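Extracellular invertase (Aspergillus kawachii, PDB 5XH8) is a family GH32 beta-fructofuranosidase with high transfructosylation activity, probably splitting sucrose and making fructooligosaccharides such as 1-kestose. Local coordinates at residues 9-14 with 566-571; 17-22 with 360-365; 24-29 with 547-552. One frame throughout, in Å; residues are numbered along the deposited sequence.

Interaction 1 (9-14 with 566-571); sequences VAPPNL and RSWYAN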
# COMPACT_ATOMS: atom_id res chain seq x y z
N VAL A 9 31.38 -42.87 21.81
CA VAL A 9 30.31 -43.85 21.84
C VAL A 9 29.36 -43.58 20.68
O VAL A 9 29.19 -42.41 20.24
CB VAL A 9 29.56 -43.80 23.19
CG1 VAL A 9 28.35 -44.73 23.21
CG2 VAL A 9 30.51 -44.18 24.32
N ALA A 10 28.77 -44.65 20.17
CA ALA A 10 27.86 -44.57 19.03
C ALA A 10 26.69 -43.61 19.31
O ALA A 10 26.26 -43.47 20.47
CB ALA A 10 27.33 -45.95 18.69
N PRO A 11 26.18 -42.95 18.24
CA PRO A 11 25.05 -42.03 18.41
C PRO A 11 23.71 -42.74 18.55
O PRO A 11 23.53 -43.81 17.95
CB PRO A 11 25.04 -41.24 17.09
CG PRO A 11 25.66 -42.16 16.10
CD PRO A 11 26.68 -42.97 16.86
N PRO A 12 22.75 -42.13 19.29
CA PRO A 12 21.38 -42.59 19.22
C PRO A 12 20.70 -42.06 17.96
O PRO A 12 21.36 -41.48 17.07
CB PRO A 12 20.74 -41.94 20.45
CG PRO A 12 21.45 -40.62 20.55
CD PRO A 12 22.88 -40.93 20.14
N ASN A 13 19.40 -42.30 17.87
CA ASN A 13 18.53 -41.48 17.04
C ASN A 13 18.58 -40.11 17.71
O ASN A 13 18.07 -39.95 18.82
CB ASN A 13 17.10 -42.02 17.01
CG ASN A 13 16.15 -41.15 16.15
OD1 ASN A 13 16.42 -39.99 15.80
ND2 ASN A 13 15.02 -41.72 15.83
N LEU A 14 19.24 -39.16 17.06
CA LEU A 14 19.45 -37.83 17.70
C LEU A 14 18.17 -37.10 18.09
O LEU A 14 18.18 -36.32 19.03
CB LEU A 14 20.34 -36.94 16.83
CG LEU A 14 21.72 -37.53 16.52
CD1 LEU A 14 22.45 -36.60 15.58
CD2 LEU A 14 22.51 -37.74 17.80
N ARG A 566 28.68 -33.36 8.79
CA ARG A 566 28.24 -33.55 10.15
C ARG A 566 28.76 -34.89 10.74
O ARG A 566 27.99 -35.78 11.09
CB ARG A 566 26.71 -33.38 10.21
CG ARG A 566 26.31 -31.90 10.04
CD ARG A 566 24.88 -31.49 10.45
NE ARG A 566 24.06 -31.51 9.29
CZ ARG A 566 23.38 -30.52 8.70
NH1 ARG A 566 23.20 -29.29 9.20
NH2 ARG A 566 22.79 -30.86 7.58
N SER A 567 30.09 -34.99 10.87
CA SER A 567 30.71 -36.17 11.48
C SER A 567 30.42 -36.19 12.98
O SER A 567 30.37 -35.14 13.65
CB SER A 567 32.23 -36.22 11.20
OG SER A 567 32.94 -35.31 12.01
N TRP A 568 30.20 -37.41 13.49
CA TRP A 568 29.88 -37.65 14.90
C TRP A 568 31.09 -37.90 15.82
O TRP A 568 31.19 -37.28 16.88
CB TRP A 568 28.92 -38.84 15.00
CG TRP A 568 28.60 -39.18 16.41
CD1 TRP A 568 29.16 -40.18 17.16
CD2 TRP A 568 27.67 -38.51 17.27
NE1 TRP A 568 28.64 -40.16 18.43
CE2 TRP A 568 27.73 -39.14 18.53
CE3 TRP A 568 26.81 -37.42 17.10
CZ2 TRP A 568 26.94 -38.75 19.60
CZ3 TRP A 568 26.02 -37.01 18.18
CH2 TRP A 568 26.09 -37.68 19.41
N TYR A 569 31.95 -38.86 15.44
CA TYR A 569 32.95 -39.44 16.35
C TYR A 569 34.10 -38.47 16.60
O TYR A 569 34.60 -37.83 15.68
CB TYR A 569 33.49 -40.80 15.82
CG TYR A 569 32.52 -41.95 15.95
CD1 TYR A 569 32.32 -42.59 17.17
CD2 TYR A 569 31.79 -42.41 14.85
CE1 TYR A 569 31.42 -43.65 17.31
CE2 TYR A 569 30.88 -43.48 14.98
CZ TYR A 569 30.71 -44.09 16.22
OH TYR A 569 29.82 -45.12 16.36
N ALA A 570 34.53 -38.39 17.86
CA ALA A 570 35.61 -37.51 18.28
C ALA A 570 36.89 -37.73 17.44
O ALA A 570 37.57 -36.76 17.09
CB ALA A 570 35.89 -37.70 19.76
N ASN A 571 37.12 -39.00 17.08
CA ASN A 571 38.29 -39.46 16.29
C ASN A 571 38.21 -39.23 14.83
O ASN A 571 39.14 -39.61 14.14
CB ASN A 571 38.41 -41.00 16.36
CG ASN A 571 38.75 -41.49 17.71
OD1 ASN A 571 38.89 -40.72 18.67
ND2 ASN A 571 38.86 -42.81 17.83
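P11 lies flat over the indole of W568, its CB above one face in a CH-pi contact, 3.8 Å from the centroid of the five-membered ring and 15° off the ring normal. CD of the same proline reaches the CD1 corner of the indole, 3.7 Å away, so CB and CD both rest on the pyrrole part. W568 is carried to this position by a chi1 of 177°, which sets CG opposite the backbone N and sends the ring across to 9-14. There its NE1 donates in the ring plane to the carbonyl O of V9, at 2.9 Å and nearly straight, with the donor close to the line of the C=O bond. One indole therefore uses its edge for a polar bond and its face for a proline. At the six-membered end, CD2 of L14 meets CZ3 at 3.6 Å, an oblique approach by one methyl branch. Y569 turns the other way, CG beside its own backbone N (chi1 -74°), and CD1 of W568 stands over the centre of its ring. This brings the phenol OH to the backbone of A10, 3.4 Å from CA, and alongside the CB of that alanine. E485 receives the backbone N-H groups of W568 and Y569, H484 stacks on the Y569 ring, and T511 and T512 bond to the backbone of the arm. Both segments are loops: 9-14 belongs to the N-terminal arm ahead of strand 37-47, while the loop 566-571 links strands 559-564 and 574-580 of the C-terminal beta-sandwich.

Interaction 2 (17-22 with 360-365); sequences LPNGSL and PTNQQN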
# COMPACT_ATOMS: atom_id res chain seq x y z
N LEU A 17 17.13 -37.13 21.90
CA LEU A 17 17.90 -36.44 22.95
C LEU A 17 17.16 -35.18 23.45
O LEU A 17 16.24 -34.72 22.79
CB LEU A 17 19.30 -36.10 22.46
CG LEU A 17 20.22 -37.30 22.18
CD1 LEU A 17 21.45 -36.87 21.41
CD2 LEU A 17 20.64 -37.97 23.48
N PRO A 18 17.55 -34.66 24.63
CA PRO A 18 16.93 -33.44 25.12
C PRO A 18 17.21 -32.21 24.25
O PRO A 18 18.18 -32.18 23.48
CB PRO A 18 17.57 -33.22 26.51
CG PRO A 18 18.12 -34.55 26.89
CD PRO A 18 18.50 -35.23 25.61
N ASN A 19 16.34 -31.23 24.41
CA ASN A 19 16.47 -29.94 23.73
C ASN A 19 17.78 -29.29 24.14
O ASN A 19 18.11 -29.30 25.31
CB ASN A 19 15.35 -29.00 24.14
CG ASN A 19 14.01 -29.44 23.59
OD1 ASN A 19 13.93 -30.25 22.68
ND2 ASN A 19 12.95 -28.89 24.15
N GLY A 20 18.52 -28.78 23.17
CA GLY A 20 19.78 -28.10 23.48
C GLY A 20 20.99 -28.98 23.69
O GLY A 20 22.09 -28.46 23.78
N SER A 21 20.82 -30.32 23.73
CA SER A 21 21.90 -31.22 24.11
C SER A 21 22.98 -31.29 23.03
O SER A 21 24.13 -31.56 23.34
CB SER A 21 21.35 -32.63 24.44
OG SER A 21 20.78 -33.24 23.30
N LEU A 22 22.61 -31.01 21.77
CA LEU A 22 23.57 -30.99 20.67
C LEU A 22 23.96 -29.56 20.20
O LEU A 22 24.41 -29.39 19.07
CB LEU A 22 23.03 -31.80 19.51
CG LEU A 22 22.66 -33.28 19.76
CD1 LEU A 22 22.12 -33.88 18.49
CD2 LEU A 22 23.86 -34.09 20.25
N PRO A 360 17.45 -33.15 13.80
CA PRO A 360 17.28 -32.90 15.23
C PRO A 360 17.47 -31.41 15.62
O PRO A 360 18.43 -31.02 16.29
CB PRO A 360 18.33 -33.81 15.85
CG PRO A 360 19.41 -33.83 14.83
CD PRO A 360 18.70 -33.88 13.53
N THR A 361 16.49 -30.60 15.22
CA THR A 361 16.57 -29.15 15.31
C THR A 361 16.44 -28.70 16.76
O THR A 361 17.25 -27.88 17.21
CB THR A 361 15.54 -28.48 14.37
OG1 THR A 361 15.96 -28.75 13.02
CG2 THR A 361 15.47 -26.94 14.58
N ASN A 362 15.52 -29.29 17.51
CA ASN A 362 15.37 -28.91 18.92
C ASN A 362 16.59 -29.28 19.75
O ASN A 362 16.89 -28.59 20.71
CB ASN A 362 14.12 -29.52 19.54
CG ASN A 362 12.85 -28.98 18.91
OD1 ASN A 362 12.85 -27.95 18.24
ND2 ASN A 362 11.78 -29.70 19.11
N GLN A 363 17.28 -30.34 19.34
CA GLN A 363 18.50 -30.79 20.02
C GLN A 363 19.65 -29.84 19.71
O GLN A 363 20.41 -29.45 20.59
CB GLN A 363 18.85 -32.22 19.56
CG GLN A 363 17.89 -33.29 20.08
CD GLN A 363 16.53 -33.30 19.38
OE1 GLN A 363 16.40 -32.94 18.21
NE2 GLN A 363 15.53 -33.73 20.11
N GLN A 364 19.78 -29.47 18.44
CA GLN A 364 20.84 -28.55 18.05
C GLN A 364 20.55 -27.14 18.60
O GLN A 364 21.45 -26.48 19.08
CB GLN A 364 21.01 -28.55 16.53
CG GLN A 364 22.22 -27.77 16.08
CD GLN A 364 22.64 -28.13 14.67
OE1 GLN A 364 23.62 -28.83 14.46
NE2 GLN A 364 21.87 -27.65 13.69
N ASN A 365 19.30 -26.71 18.54
CA ASN A 365 18.91 -25.38 18.98
C ASN A 365 19.59 -24.25 18.18
O ASN A 365 19.68 -23.12 18.68
CB ASN A 365 19.13 -25.19 20.49
CG ASN A 365 18.38 -23.97 21.03
OD1 ASN A 365 17.31 -23.63 20.55
ND2 ASN A 365 18.95 -23.30 22.00
O HOH W 1 25.61 -28.57 16.61
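The side-chain amides of N19 and N362 lie side by side and point the same way, their planes 81° apart; OD1 of N19 comes to CB of N362 at 3.2 Å, an approach of oxygen against a methylene, with no hydrogen bond between the two amides. The amide of Q363 does bond: L17 O lies in its plane, 4° out, and accepts from NE2 at 2.9 Å in a nearly straight bond. A bend at chi2 (74°) folds the Q363 chain back over the 17-22 loop, its CG resting against L17 O and P18 O, while its CB packs on CD1 of L22 at 3.8 Å. The backbones meet where a type II turn, P18 to S21, abuts helix 361-364. G20 N bonds to N362 O in the carbonyl plane, on a lone pair, whereas L22 N reaches Q363 O at 2.9 Å from above the carbonyl plane. S21 OG closes the turn on P18 O. A water bridges L22 O and Q364 OE1, and Q364 NE2 bonds to W366 O. Carbonyls of this short helix thus find N-H donors in the turn, whose positive-phi corner is suited to glycine. The polar part of the join uses uncharged groups and probably depends little on pH.

Interaction 3 (24-29 with 547-552); sequences ETWRPR and DNSVLE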
# COMPACT_ATOMS: atom_id res chain seq x y z
N GLU A 24 26.59 -27.60 20.85
CA GLU A 24 27.99 -27.47 20.42
C GLU A 24 28.47 -28.48 19.39
O GLU A 24 29.53 -28.28 18.79
CB GLU A 24 28.94 -27.48 21.65
CG GLU A 24 28.74 -26.32 22.63
CD GLU A 24 29.06 -24.91 22.07
OE1 GLU A 24 29.55 -24.78 20.93
OE2 GLU A 24 28.79 -23.90 22.78
N THR A 25 27.68 -29.53 19.14
CA THR A 25 28.14 -30.70 18.42
C THR A 25 28.79 -30.38 17.10
O THR A 25 29.94 -30.82 16.83
CB THR A 25 26.97 -31.68 18.18
OG1 THR A 25 26.37 -32.00 19.43
CG2 THR A 25 27.44 -32.98 17.49
N TRP A 26 28.06 -29.60 16.29
CA TRP A 26 28.45 -29.30 14.92
C TRP A 26 28.69 -27.79 14.67
O TRP A 26 28.88 -27.35 13.53
CB TRP A 26 27.37 -29.84 13.99
CG TRP A 26 27.35 -31.36 13.90
CD1 TRP A 26 28.44 -32.20 13.77
CD2 TRP A 26 26.19 -32.20 13.87
NE1 TRP A 26 28.02 -33.51 13.68
CE2 TRP A 26 26.65 -33.54 13.75
CE3 TRP A 26 24.80 -31.97 13.93
CZ2 TRP A 26 25.78 -34.63 13.68
CZ3 TRP A 26 23.93 -33.05 13.87
CH2 TRP A 26 24.43 -34.37 13.74
N ARG A 27 28.72 -27.04 15.76
CA ARG A 27 28.73 -25.58 15.73
C ARG A 27 30.10 -25.02 15.31
O ARG A 27 31.12 -25.35 15.90
CB ARG A 27 28.35 -25.04 17.11
CG ARG A 27 28.02 -23.55 17.14
CD ARG A 27 27.41 -23.14 18.47
NE ARG A 27 27.23 -21.70 18.52
CZ ARG A 27 26.22 -21.01 17.97
NH1 ARG A 27 25.22 -21.61 17.33
NH2 ARG A 27 26.21 -19.69 18.07
N PRO A 28 30.10 -24.15 14.31
CA PRO A 28 31.36 -23.53 13.94
C PRO A 28 31.81 -22.48 14.96
O PRO A 28 30.99 -21.97 15.75
CB PRO A 28 31.04 -22.92 12.57
CG PRO A 28 29.59 -22.58 12.65
CD PRO A 28 28.98 -23.66 13.48
N ARG A 29 33.10 -22.16 14.95
CA ARG A 29 33.65 -21.07 15.78
C ARG A 29 34.11 -19.81 15.03
O ARG A 29 34.26 -18.75 15.66
CB ARG A 29 34.81 -21.60 16.64
CG ARG A 29 36.07 -21.97 15.87
CD ARG A 29 37.24 -22.20 16.84
NE ARG A 29 37.00 -23.33 17.75
CZ ARG A 29 37.83 -24.35 18.01
NH1 ARG A 29 39.06 -24.46 17.47
NH2 ARG A 29 37.43 -25.29 18.86
N ASP A 547 35.23 -25.96 9.57
CA ASP A 547 34.89 -25.32 10.83
C ASP A 547 33.78 -26.14 11.49
O ASP A 547 32.58 -25.82 11.40
CB ASP A 547 34.51 -23.85 10.58
CG ASP A 547 34.35 -23.06 11.82
OD1 ASP A 547 34.51 -23.60 12.94
OD2 ASP A 547 34.05 -21.86 11.69
N ASN A 548 34.22 -27.21 12.14
CA ASN A 548 33.37 -28.23 12.75
C ASN A 548 32.55 -28.98 11.70
O ASN A 548 33.03 -29.99 11.17
CB ASN A 548 32.56 -27.67 13.92
CG ASN A 548 32.34 -28.69 15.03
OD1 ASN A 548 32.70 -29.86 14.89
ND2 ASN A 548 31.75 -28.26 16.13
N SER A 549 31.32 -28.54 11.39
CA SER A 549 30.51 -29.13 10.33
C SER A 549 30.44 -28.28 9.07
O SER A 549 29.86 -28.72 8.08
CB SER A 549 29.08 -29.39 10.82
OG SER A 549 28.39 -28.19 11.12
N VAL A 550 31.00 -27.07 9.07
CA VAL A 550 30.95 -26.23 7.88
C VAL A 550 32.19 -26.48 7.04
O VAL A 550 33.28 -26.18 7.48
CB VAL A 550 30.87 -24.73 8.25
CG1 VAL A 550 30.77 -23.89 6.99
CG2 VAL A 550 29.70 -24.48 9.17
N LEU A 551 32.01 -27.01 5.83
CA LEU A 551 33.09 -27.17 4.87
C LEU A 551 32.96 -26.14 3.76
O LEU A 551 31.93 -26.05 3.10
CB LEU A 551 33.06 -28.59 4.25
CG LEU A 551 34.04 -28.82 3.06
CD1 LEU A 551 35.50 -28.63 3.44
CD2 LEU A 551 33.81 -30.21 2.49
N GLU A 552 34.03 -25.39 3.54
CA GLU A 552 34.16 -24.52 2.38
C GLU A 552 35.39 -24.95 1.56
O GLU A 552 36.51 -25.03 2.08
CB GLU A 552 34.27 -23.06 2.81
CG GLU A 552 33.02 -22.57 3.55
CD GLU A 552 32.98 -21.07 3.81
OE1 GLU A 552 33.43 -20.29 2.94
OE2 GLU A 552 32.46 -20.64 4.87
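N548 and S549, at the corners of a type II' turn from D547 to V550, supply side-chain hydrogen bonds to the backbone of 24-29. ND2 of N548 donates to R27 O at 3.0 Å; the acceptor lies in the amide plane of N548, while the donor stands above the carbonyl plane of R27. The same nitrogen makes a second, weak bond to T25 O, so one amide bridges two carbonyls of the bend. OG of S549 donates to W26 O at 2.6 Å, in the carbonyl plane and on a lone pair. Its chi1 of 65° puts OG between backbone N and carbonyl carbon, facing W26 O, to which the S549 backbone N also makes a weak bond.

A carboxylate-to-backbone bond closes the other end: R29 N meets OD1 of D547 on its syn side at 2.8 Å, while OD2 has H31 and A30 N as partners. With both oxygens engaged, the carboxylate is held against rotation. The R29 guanidinium makes no direct bond to D547, NE staying 5.4 Å from OD1; it turns to G595 O and the F455 ring, although the opposite charges may still attract.

Van der Waals contacts complete the join: one apolar pair, P28 CG on V550 CG2 at 4.0 Å, with P28 CB beside the D547 carboxylate and W26 CB near S549 CB.

This buried contact sets the N-terminal arm, before strand 37-47, on the hairpin joining strands 534-547 and 550-555 of the C-terminal beta-sandwich. P28 and V550 also touch strand 366-385 of the propeller domain, W564 of strand 559-564 flanks S549 and V550, and F455 of strand 455-463 backs D547 and N548.

How the interactions relate
From the N terminus, the arm ahead of strand 37-47 makes the three contacts in order. Residues 9-14 close the longest loop, reaching 566-571 in the C-terminal sandwich; interactions 2 and 3 both fall within it. Residues 17-22 then close a shorter loop onto helix 361-364 of the propeller domain, and 24-29 return to the sandwich at the 547-552 hairpin. Interactions 2 and 3 cross along the chain; the arm visits sandwich, propeller and sandwich in turn. W26 connects all three: its NE1 probably bonds to S567 O, its ring touches L14, and Q364 OE1 packs on it. L14 also meets Q363, P360 and L22, joining interactions 1 and 2.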